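Local structure of proto-oncogene tyrosine-protein kinase receptor Ret (7AMK) at residues L259-R264 with T313-K318; G336-D341 with E348-L353; T141-P146 with E229-P234. The protein probably acts as a receptor tyrosine kinase in GDNF–GFRα1 signalling, its calcium-binding, glycosylated cadherin-like extracellular domains taking part in ligand recognition. The protein carries 4 engineered substitutions. All blocks are in the same frame, centred on the assembly; numbering follows the deposited sequence.

Contact 1 (L259-R264 with T313-K318). With CA (calcium ion), chain N.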
loop_
_atom_site.group_PDB
_atom_site.type_symbol
_atom_site.label_atom_id
_atom_site.label_comp_id
_atom_site.label_asym_id
_atom_site.label_seq_id
_atom_site.Cartn_x
_atom_site.Cartn_y
_atom_site.Cartn_z
ATOM N N LEU A 259 -8.410 10.022 7.220
ATOM C CA LEU A 259 -9.618 10.779 7.514
ATOM C C LEU A 259 -10.112 11.470 6.246
ATOM O O LEU A 259 -9.324 12.040 5.478
ATOM C CB LEU A 259 -9.377 11.803 8.632
ATOM C CG LEU A 259 -9.285 11.279 10.069
ATOM C CD1 LEU A 259 -8.929 12.395 11.045
ATOM C CD2 LEU A 259 -10.585 10.608 10.495
ATOM N N PHE A 260 -11.422 11.408 6.037
ATOM C CA PHE A 260 -12.082 11.949 4.859
ATOM C C PHE A 260 -12.820 13.221 5.233
ATOM O O PHE A 260 -13.539 13.251 6.236
ATOM C CB PHE A 260 -13.066 10.935 4.263
ATOM C CG PHE A 260 -12.395 9.730 3.667
ATOM C CD1 PHE A 260 -11.880 9.778 2.384
ATOM C CD2 PHE A 260 -12.251 8.572 4.402
ATOM C CE1 PHE A 260 -11.247 8.672 1.834
ATOM C CE2 PHE A 260 -11.619 7.467 3.864
ATOM C CZ PHE A 260 -11.117 7.516 2.574
ATOM N N VAL A 261 -12.640 14.263 4.425
ATOM C CA VAL A 261 -13.343 15.527 4.588
ATOM C C VAL A 261 -14.065 15.808 3.283
ATOM O O VAL A 261 -13.506 15.589 2.205
ATOM C CB VAL A 261 -12.374 16.673 4.966
ATOM C CG1 VAL A 261 -13.016 18.039 4.732
ATOM C CG2 VAL A 261 -11.901 16.489 6.417
ATOM N N TYR A 262 -15.301 16.270 3.377
ATOM C CA TYR A 262 -16.144 16.474 2.215
ATOM C C TYR A 262 -16.495 17.943 2.058
ATOM O O TYR A 262 -16.632 18.679 3.042
ATOM C CB TYR A 262 -17.434 15.643 2.303
ATOM C CG TYR A 262 -17.156 14.175 2.543
ATOM C CD1 TYR A 262 -16.981 13.678 3.837
ATOM C CD2 TYR A 262 -17.043 13.285 1.479
ATOM C CE1 TYR A 262 -16.714 12.325 4.054
ATOM C CE2 TYR A 262 -16.776 11.956 1.684
ATOM C CZ TYR A 262 -16.613 11.467 2.963
ATOM O OH TYR A 262 -16.347 10.117 3.132
ATOM N N ASP A 263 -16.631 18.364 0.803
ATOM C CA ASP A 263 -16.985 19.749 0.497
ATOM C C ASP A 263 -17.876 19.729 -0.737
ATOM O O ASP A 263 -17.480 19.195 -1.778
ATOM C CB ASP A 263 -15.720 20.595 0.270
ATOM C CG ASP A 263 -15.990 22.091 0.281
ATOM O OD1 ASP A 263 -16.941 22.541 -0.373
ATOM O OD2 ASP A 263 -15.239 22.825 0.944
ATOM N N ARG A 264 -19.083 20.288 -0.622
ATOM C CA ARG A 264 -20.020 20.227 -1.740
ATOM C C ARG A 264 -19.590 21.079 -2.926
ATOM O O ARG A 264 -20.084 20.856 -4.040
ATOM C CB ARG A 264 -21.414 20.638 -1.274
ATOM C CG ARG A 264 -21.961 19.670 -0.246
ATOM C CD ARG A 264 -23.420 19.932 0.098
ATOM N NE ARG A 264 -23.887 18.950 1.077
ATOM C CZ ARG A 264 -24.347 17.739 0.783
ATOM N NH1 ARG A 264 -24.456 17.323 -0.471
ATOM N NH2 ARG A 264 -24.704 16.923 1.774
ATOM N N THR A 313 -16.257 17.749 -3.831
ATOM C CA THR A 313 -14.875 17.353 -3.591
ATOM C C THR A 313 -14.801 16.455 -2.365
ATOM O O THR A 313 -15.424 16.734 -1.329
ATOM C CB THR A 313 -13.973 18.597 -3.400
ATOM O OG1 THR A 313 -14.185 19.509 -4.492
ATOM C CG2 THR A 313 -12.487 18.220 -3.337
ATOM N N VAL A 314 -14.042 15.374 -2.496
ATOM C CA VAL A 314 -13.715 14.468 -1.401
ATOM C C VAL A 314 -12.237 14.643 -1.077
ATOM O O VAL A 314 -11.381 14.503 -1.964
ATOM C CB VAL A 314 -14.034 13.010 -1.766
ATOM C CG1 VAL A 314 -13.638 12.065 -0.637
ATOM C CG2 VAL A 314 -15.498 12.863 -2.065
ATOM N N HIS A 315 -11.930 14.959 0.184
ATOM C CA HIS A 315 -10.546 15.093 0.634
ATOM C C HIS A 315 -10.122 13.878 1.462
ATOM O O HIS A 315 -10.910 13.343 2.243
ATOM C CB HIS A 315 -10.337 16.372 1.464
ATOM C CG HIS A 315 -10.611 17.633 0.711
ATOM N ND1 HIS A 315 -9.612 18.386 0.128
ATOM C CD2 HIS A 315 -11.774 18.291 0.461
ATOM C CE1 HIS A 315 -10.144 19.449 -0.449
ATOM N NE2 HIS A 315 -11.455 19.410 -0.269
ATOM N N GLU A 316 -8.869 13.454 1.302
ATOM C CA GLU A 316 -8.289 12.378 2.101
ATOM C C GLU A 316 -7.066 12.898 2.837
ATOM O O GLU A 316 -6.136 13.428 2.215
ATOM C CB GLU A 316 -7.870 11.184 1.247
ATOM C CG GLU A 316 -8.957 10.517 0.438
ATOM C CD GLU A 316 -8.441 9.257 -0.251
ATOM O OE1 GLU A 316 -7.395 8.731 0.190
ATOM O OE2 GLU A 316 -9.073 8.797 -1.226
ATOM N N TYR A 317 -7.053 12.708 4.151
ATOM C CA TYR A 317 -5.931 13.088 4.999
ATOM C C TYR A 317 -5.336 11.822 5.605
ATOM O O TYR A 317 -6.047 11.048 6.256
ATOM C CB TYR A 317 -6.390 14.061 6.091
ATOM C CG TYR A 317 -6.840 15.382 5.516
ATOM C CD1 TYR A 317 -5.920 16.397 5.293
ATOM C CD2 TYR A 317 -8.175 15.599 5.161
ATOM C CE1 TYR A 317 -6.295 17.582 4.770
ATOM C CE2 TYR A 317 -8.568 16.808 4.624
ATOM C CZ TYR A 317 -7.616 17.797 4.427
ATOM O OH TYR A 317 -7.949 19.018 3.880
ATOM N N LYS A 318 -4.041 11.606 5.388
ATOM C CA LYS A 318 -3.391 10.374 5.819
ATOM C C LYS A 318 -2.176 10.706 6.676
ATOM O O LYS A 318 -1.305 11.461 6.249
ATOM C CB LYS A 318 -2.987 9.530 4.604
ATOM C CG LYS A 318 -4.139 9.267 3.628
ATOM C CD LYS A 318 -3.674 8.499 2.398
HETATM CA CA CA N . -16.088 24.911 0.053
#
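Leu259, Val261 and Asp263 form hydrogen-bonded antiparallel pairs with Tyr317, His315 and Thr313, the two strand segments passing 4.6 Å apart at 156° between their directions, with Phe260–Glu316 and Tyr262–Val314 as the intervening non-hydrogen-bonded pairs. Of the six N-H...O bonds, the shortest runs from His315 N to Val261 O, 2.6 Å. His315 O accepts from Val261 N and is also approached by the CA-H of Phe260. On the face bearing Phe260, Tyr262, Val314 and Glu316, the Phe260 ring and the glutamate lie alongside each other. Phe260 CE1 is 3.3 Å from Glu316 CG, the carboxylate plane is turned 64° from the ring, and the extended chain carries that carboxylate on to a salt bridge with Arg301. Val314 runs beside Tyr262, CG2 lying 3.9 Å from Tyr262 CD2, while its CG1 faces both Tyr262 CE2 and Phe260 CD1. The other face is buried. There the side chains of Val261 and Tyr317 cross obliquely, CG2 of the valine 3.8 Å from Tyr317 CE2, and the His315 ring turns its edge to Val261 O in the ring plane. His298 fixes this side from the next strand, hydrogen-bonding His315 ND1 and stacking on Tyr317; the buried His315 NE2 has no partner. At the strand end Asp263 CG is anti to the backbone N (chi1 -166°), which directs both carboxylate oxygens at one calcium ion, OD1 at 2.6 Å and OD2 at 2.4 Å. Such an inward-packed sheet, ending in an acidic calcium ligand, is in keeping with a cadherin-like beta sandwich and its interdomain calcium site.

Contact 2 (G336-D341 with E348-L353). With CA (calcium ion), chain N; NAG (2-acetamido-2-deoxy-beta-D-glucopyranose), chain E.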
loop_
_atom_site.group_PDB
_atom_site.type_symbol
_atom_site.label_atom_id
_atom_site.label_comp_id
_atom_site.label_asym_id
_atom_site.label_seq_id
_atom_site.Cartn_x
_atom_site.Cartn_y
_atom_site.Cartn_z
ATOM N N GLY A 336 -3.600 17.190 16.656
ATOM C CA GLY A 336 -4.611 17.976 15.992
ATOM C C GLY A 336 -4.143 18.437 14.624
ATOM O O GLY A 336 -2.949 18.665 14.401
ATOM N N TYR A 337 -5.101 18.555 13.696
ATOM C CA TYR A 337 -4.817 19.037 12.344
ATOM C C TYR A 337 -5.981 19.916 11.892
ATOM O O TYR A 337 -7.076 19.412 11.634
ATOM C CB TYR A 337 -4.585 17.874 11.377
ATOM C CG TYR A 337 -3.990 18.306 10.058
ATOM C CD1 TYR A 337 -2.637 18.589 9.952
ATOM C CD2 TYR A 337 -4.781 18.437 8.917
ATOM C CE1 TYR A 337 -2.086 18.990 8.758
ATOM C CE2 TYR A 337 -4.242 18.836 7.724
ATOM C CZ TYR A 337 -2.888 19.117 7.648
ATOM O OH TYR A 337 -2.312 19.510 6.458
ATOM N N LEU A 338 -5.742 21.226 11.807
ATOM C CA LEU A 338 -6.767 22.192 11.422
ATOM C C LEU A 338 -6.850 22.284 9.904
ATOM O O LEU A 338 -5.867 22.648 9.246
ATOM C CB LEU A 338 -6.464 23.568 12.005
ATOM C CG LEU A 338 -7.498 24.615 11.625
ATOM C CD1 LEU A 338 -8.780 24.373 12.398
ATOM C CD2 LEU A 338 -6.952 25.981 11.904
ATOM N N VAL A 339 -8.021 21.956 9.358
ATOM C CA VAL A 339 -8.296 22.052 7.930
ATOM C C VAL A 339 -9.123 23.310 7.684
ATOM O O VAL A 339 -10.241 23.443 8.191
ATOM C CB VAL A 339 -9.031 20.808 7.412
ATOM C CG1 VAL A 339 -9.536 21.068 6.011
ATOM C CG2 VAL A 339 -8.110 19.578 7.422
ATOM N N ASN A 340 -8.595 24.231 6.888
ATOM C CA ASN A 340 -9.198 25.552 6.720
ATOM C C ASN A 340 -9.565 25.762 5.250
ATOM O O ASN A 340 -8.685 25.766 4.388
ATOM C CB ASN A 340 -8.220 26.611 7.220
ATOM C CG ASN A 340 -8.772 28.017 7.192
ATOM O OD1 ASN A 340 -9.781 28.306 6.560
ATOM N ND2 ASN A 340 -8.081 28.913 7.900
ATOM N N ASP A 341 -10.865 25.898 4.968
ATOM C CA ASP A 341 -11.365 26.329 3.661
ATOM C C ASP A 341 -11.144 27.831 3.542
ATOM O O ASP A 341 -11.942 28.630 4.037
ATOM C CB ASP A 341 -12.842 25.981 3.512
ATOM C CG ASP A 341 -13.399 26.309 2.106
ATOM O OD1 ASP A 341 -12.741 27.041 1.311
ATOM O OD2 ASP A 341 -14.513 25.804 1.816
ATOM N N GLU A 348 -16.527 30.082 9.892
ATOM C CA GLU A 348 -17.074 28.742 10.086
ATOM C C GLU A 348 -16.577 27.767 9.023
ATOM O O GLU A 348 -17.163 26.694 8.824
ATOM C CB GLU A 348 -18.604 28.795 10.097
ATOM N N GLY A 349 -15.497 28.114 8.342
ATOM C CA GLY A 349 -15.055 27.289 7.245
ATOM C C GLY A 349 -13.884 26.390 7.567
ATOM O O GLY A 349 -13.089 26.092 6.674
ATOM N N THR A 350 -13.759 25.936 8.817
ATOM C CA THR A 350 -12.662 25.054 9.200
ATOM C C THR A 350 -13.191 23.801 9.889
ATOM O O THR A 350 -14.270 23.811 10.485
ATOM C CB THR A 350 -11.655 25.758 10.127
ATOM O OG1 THR A 350 -12.320 26.188 11.317
ATOM C CG2 THR A 350 -11.052 26.950 9.427
ATOM N N VAL A 351 -12.417 22.717 9.794
ATOM C CA VAL A 351 -12.648 21.488 10.549
ATOM C C VAL A 351 -11.350 21.082 11.238
ATOM O O VAL A 351 -10.267 21.108 10.635
ATOM C CB VAL A 351 -13.153 20.321 9.666
ATOM C CG1 VAL A 351 -14.428 20.684 8.961
ATOM C CG2 VAL A 351 -12.098 19.933 8.637
ATOM N N LEU A 352 -11.467 20.698 12.502
ATOM C CA LEU A 352 -10.348 20.217 13.292
ATOM C C LEU A 352 -10.323 18.689 13.236
ATOM O O LEU A 352 -11.299 18.037 13.612
ATOM C CB LEU A 352 -10.475 20.724 14.731
ATOM C CG LEU A 352 -9.308 20.434 15.673
ATOM C CD1 LEU A 352 -8.010 20.956 15.101
ATOM C CD2 LEU A 352 -9.566 21.049 17.043
ATOM N N LEU A 353 -9.221 18.122 12.756
ATOM C CA LEU A 353 -9.058 16.675 12.706
ATOM C C LEU A 353 -8.100 16.216 13.797
ATOM O O LEU A 353 -7.188 16.949 14.187
ATOM C CB LEU A 353 -8.533 16.217 11.351
ATOM C CG LEU A 353 -9.422 16.519 10.150
ATOM C CD1 LEU A 353 -8.719 16.074 8.870
ATOM C CD2 LEU A 353 -10.754 15.825 10.346
HETATM CA CA CA N . -16.088 24.911 0.053
HETATM C C1 NAG E . -8.409 30.304 7.971
HETATM C C2 NAG E . -7.899 30.986 9.246
HETATM C C3 NAG E . -8.216 32.482 9.204
HETATM C C4 NAG E . -7.764 33.127 7.900
HETATM C C5 NAG E . -8.246 32.318 6.697
HETATM C C6 NAG E . -7.702 32.802 5.366
HETATM C C7 NAG E . -7.827 29.739 11.377
HETATM C C8 NAG E . -6.335 29.687 11.207
HETATM N N2 NAG E . -8.510 30.380 10.419
HETATM O O3 NAG E . -7.612 33.134 10.318
HETATM O O4 NAG E . -8.392 34.400 7.808
HETATM O O5 NAG E . -7.852 30.947 6.829
HETATM O O6 NAG E . -6.562 33.641 5.492
HETATM O O7 NAG E . -8.389 29.225 12.340
#
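Val339 and Val351 lie side by side with Val339 CB only 3.4 Å from Val351 CG2, tighter than ordinary van der Waals contact. Val351 CG2 stands between its own backbone N and carbonyl carbon, turned toward its neighbour. Val339 CG2 meets Leu353 CD1 at 3.8 Å. Two backbone bonds hold the valine pair, Val339 N to Val351 O and Val351 N to Val339 O, and a further pair joins Tyr337 and Leu353. These strands form a beta hairpin, the last one of this cadherin-like domain, and Asp341 N to Gly349 O, 2.8 Å, closes the pairing next to its turn. On the reverse face Thr350 CG2 presses against the amide of Asn340, 3.4 Å from its CG. With its CG trans to the main-chain nitrogen (chi1 -176°), Asn340 holds that amide beside the threonine methyl, and ND2 carries the glycan through a 1.4 Å covalent bond to C1 of the sugar. Leu338 touches both partners here, CD1 3.9 Å from Thr350 CB and CD2 3.6 Å from the acetamide O7 of the sugar. At the turn end of the pairing, the Asp341 side chain binds calcium through OD2 alone, at 2.5 Å. Strand 279-283 flanks the hairpin, with Leu279 touching both Val339 and Asp341.

Contact 3 (T141-P146 with E229-P234). With CA (calcium ion), chain M; CA (calcium ion), chain L; CA (calcium ion), chain N.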
loop_
_atom_site.group_PDB
_atom_site.type_symbol
_atom_site.label_atom_id
_atom_site.label_comp_id
_atom_site.label_asym_id
_atom_site.label_seq_id
_atom_site.Cartn_x
_atom_site.Cartn_y
_atom_site.Cartn_z
ATOM N N THR A 141 -22.398 32.941 -12.723
ATOM C CA THR A 141 -21.966 32.317 -11.486
ATOM C C THR A 141 -23.128 32.304 -10.504
ATOM O O THR A 141 -23.982 33.189 -10.524
ATOM C CB THR A 141 -20.757 33.040 -10.891
ATOM O OG1 THR A 141 -19.708 33.051 -11.857
ATOM C CG2 THR A 141 -20.246 32.319 -9.611
ATOM N N GLU A 142 -23.168 31.267 -9.669
ATOM C CA GLU A 142 -24.201 31.167 -8.643
ATOM C C GLU A 142 -24.105 32.359 -7.679
ATOM O O GLU A 142 -23.102 33.078 -7.631
ATOM C CB GLU A 142 -24.061 29.826 -7.907
ATOM C CG GLU A 142 -22.755 29.685 -7.149
ATOM C CD GLU A 142 -22.741 28.542 -6.153
ATOM O OE1 GLU A 142 -23.811 28.011 -5.784
ATOM O OE2 GLU A 142 -21.624 28.177 -5.745
ATOM N N ASN A 143 -25.192 32.597 -6.942
ATOM C CA ASN A 143 -25.230 33.603 -5.852
ATOM C C ASN A 143 -24.908 35.018 -6.339
ATOM O O ASN A 143 -24.210 35.778 -5.662
ATOM C CB ASN A 143 -24.276 33.245 -4.709
ATOM C CG ASN A 143 -24.506 31.860 -4.164
ATOM O OD1 ASN A 143 -25.623 31.358 -4.158
ATOM N ND2 ASN A 143 -23.432 31.223 -3.705
ATOM N N ARG A 144 -25.412 35.383 -7.513
ATOM C CA ARG A 144 -25.112 36.675 -8.114
ATOM C C ARG A 144 -26.395 37.424 -8.441
ATOM O O ARG A 144 -27.462 36.829 -8.616
ATOM C CB ARG A 144 -24.288 36.536 -9.406
ATOM C CG ARG A 144 -22.879 36.085 -9.213
ATOM C CD ARG A 144 -22.080 37.117 -8.460
ATOM N NE ARG A 144 -20.671 36.737 -8.415
ATOM C CZ ARG A 144 -20.135 35.982 -7.467
ATOM N NH1 ARG A 144 -20.859 35.523 -6.463
ATOM N NH2 ARG A 144 -18.840 35.681 -7.526
ATOM N N GLU A 145 -26.235 38.732 -8.606
ATOM C CA GLU A 145 -27.340 39.643 -8.866
ATOM C C GLU A 145 -27.991 39.378 -10.229
ATOM O O GLU A 145 -27.298 39.304 -11.254
ATOM C CB GLU A 145 -26.829 41.088 -8.803
ATOM C CG GLU A 145 -27.588 42.082 -9.689
ATOM C CD GLU A 145 -27.854 43.413 -8.977
ATOM O OE1 GLU A 145 -28.091 43.387 -7.750
ATOM O OE2 GLU A 145 -27.840 44.477 -9.639
ATOM N N PRO A 146 -29.316 39.277 -10.275
ATOM C CA PRO A 146 -30.019 39.130 -11.560
ATOM C C PRO A 146 -29.676 40.257 -12.526
ATOM O O PRO A 146 -29.275 41.354 -12.126
ATOM C CB PRO A 146 -31.502 39.192 -11.169
ATOM C CG PRO A 146 -31.549 39.037 -9.661
ATOM C CD PRO A 146 -30.219 39.465 -9.125
ATOM N N GLU A 229 -19.121 28.824 -6.870
ATOM C CA GLU A 229 -18.270 29.572 -5.963
ATOM C C GLU A 229 -18.161 28.790 -4.662
ATOM O O GLU A 229 -18.893 27.827 -4.432
ATOM C CB GLU A 229 -18.797 30.991 -5.738
ATOM C CG GLU A 229 -19.952 31.084 -4.820
ATOM C CD GLU A 229 -20.317 32.539 -4.528
ATOM O OE1 GLU A 229 -19.698 33.428 -5.151
ATOM O OE2 GLU A 229 -21.212 32.799 -3.683
ATOM N N ASP A 230 -17.221 29.197 -3.816
ATOM C CA ASP A 230 -16.925 28.484 -2.575
ATOM C C ASP A 230 -17.935 28.969 -1.542
ATOM O O ASP A 230 -17.745 29.987 -0.880
ATOM C CB ASP A 230 -15.473 28.721 -2.154
ATOM C CG ASP A 230 -15.080 27.988 -0.852
ATOM O OD1 ASP A 230 -15.869 27.204 -0.288
ATOM O OD2 ASP A 230 -13.948 28.223 -0.395
ATOM N N ASP A 231 -19.048 28.243 -1.424
ATOM C CA ASP A 231 -20.113 28.653 -0.512
ATOM C C ASP A 231 -20.567 27.492 0.368
ATOM O O ASP A 231 -21.686 27.519 0.892
ATOM C CB ASP A 231 -21.299 29.271 -1.285
ATOM C CG ASP A 231 -22.029 28.248 -2.198
ATOM O OD1 ASP A 231 -21.600 27.081 -2.303
ATOM O OD2 ASP A 231 -23.055 28.626 -2.800
ATOM N N ASN A 232 -19.725 26.475 0.525
ATOM C CA ASN A 232 -20.009 25.352 1.403
ATOM C C ASN A 232 -18.767 25.041 2.221
ATOM O O ASN A 232 -17.669 24.952 1.670
ATOM C CB ASN A 232 -20.450 24.118 0.612
ATOM C CG ASN A 232 -21.811 24.303 -0.042
ATOM O OD1 ASN A 232 -22.844 24.004 0.559
ATOM N ND2 ASN A 232 -21.815 24.805 -1.276
ATOM N N SER A 233 -18.945 24.905 3.543
ATOM C CA SER A 233 -17.795 24.585 4.364
ATOM C C SER A 233 -17.533 23.085 4.377
ATOM O O SER A 233 -18.451 22.280 4.201
ATOM C CB SER A 233 -18.003 25.067 5.789
ATOM O OG SER A 233 -19.228 24.587 6.293
ATOM N N PRO A 234 -16.274 22.704 4.568
ATOM C CA PRO A 234 -15.937 21.286 4.677
ATOM C C PRO A 234 -16.498 20.682 5.951
ATOM O O PRO A 234 -16.768 21.372 6.930
ATOM C CB PRO A 234 -14.414 21.297 4.687
ATOM C CG PRO A 234 -14.065 22.644 5.235
ATOM C CD PRO A 234 -15.087 23.565 4.666
HETATM CA CA CA M . -20.782 26.335 -4.497
HETATM CA CA CA L . -24.528 27.213 -3.779
HETATM CA CA CA N . -16.088 24.911 0.053
HETATM O O HOH W 1 -25.095 26.324 -1.692
HETATM O O HOH W 2 -25.926 29.070 -3.652
#
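Glu142, Asn143 and Arg144 reach across to Glu229 and Asp231 in a dense cluster of charged groups and calcium ions. Glu142 bridges two ions, OE1 to the calcium of chain L and OE2 to that of chain M, and OE2 also accepts Glu229 N at 2.8 Å on its anti lone pair. Asp231, coming from the opposite direction, bridges the same ions, which probably offset the crowding of carboxylates. The Asn143 amide donates twice through ND2, to Glu229 OE2 at 2.7 Å and Asp231 OD2 at 2.8 Å, both acceptors near the amide plane. Glu229 OE1 takes a salt bridge from Arg144 NH1, 2.7 Å, met from above the carboxylate plane; a bend at chi2 (-66°) helps bring the guanidinium there. With an alanine in place of Glu229, Arg144 is likely to lose its charged mate and the Asn143 amide one of its two acceptors. The looser side is wetter: two waters complete the chain L calcium beside Asp194 and Glu196, and Thr141 CG2 merely approaches Glu229 CB at 4.3 Å. The contact joins the loop after strand 139-141 to the linker between strand 215-227 and strand 235-236, bridging two cadherin-like domains.

How the contacts relate
Contacts 1 and 2 lie on facing sheets of one cadherin-like domain, centres about 11 Å apart, and contact 3 sits at its junction with the preceding domain, about 20 Å from either. Tyr317 of contact 1 packs between the sheets, its OH 3.4 Å from Val339 CG1 of contact 2. All three meet at the chain N calcium: Asp263 OD2 lies 3.2 Å from Asp341 OD2, and Asn232 O comes 3.2 Å from Asp263 OD1, with Asp230, Asp265 and Asn277 completing the site. Pro234 leads the linker into the sandwich, its CB 3.5 Å from Val261 CG1. The chain N calcium is 6.7 Å from the chain M calcium, extending the row across the interdomain joint.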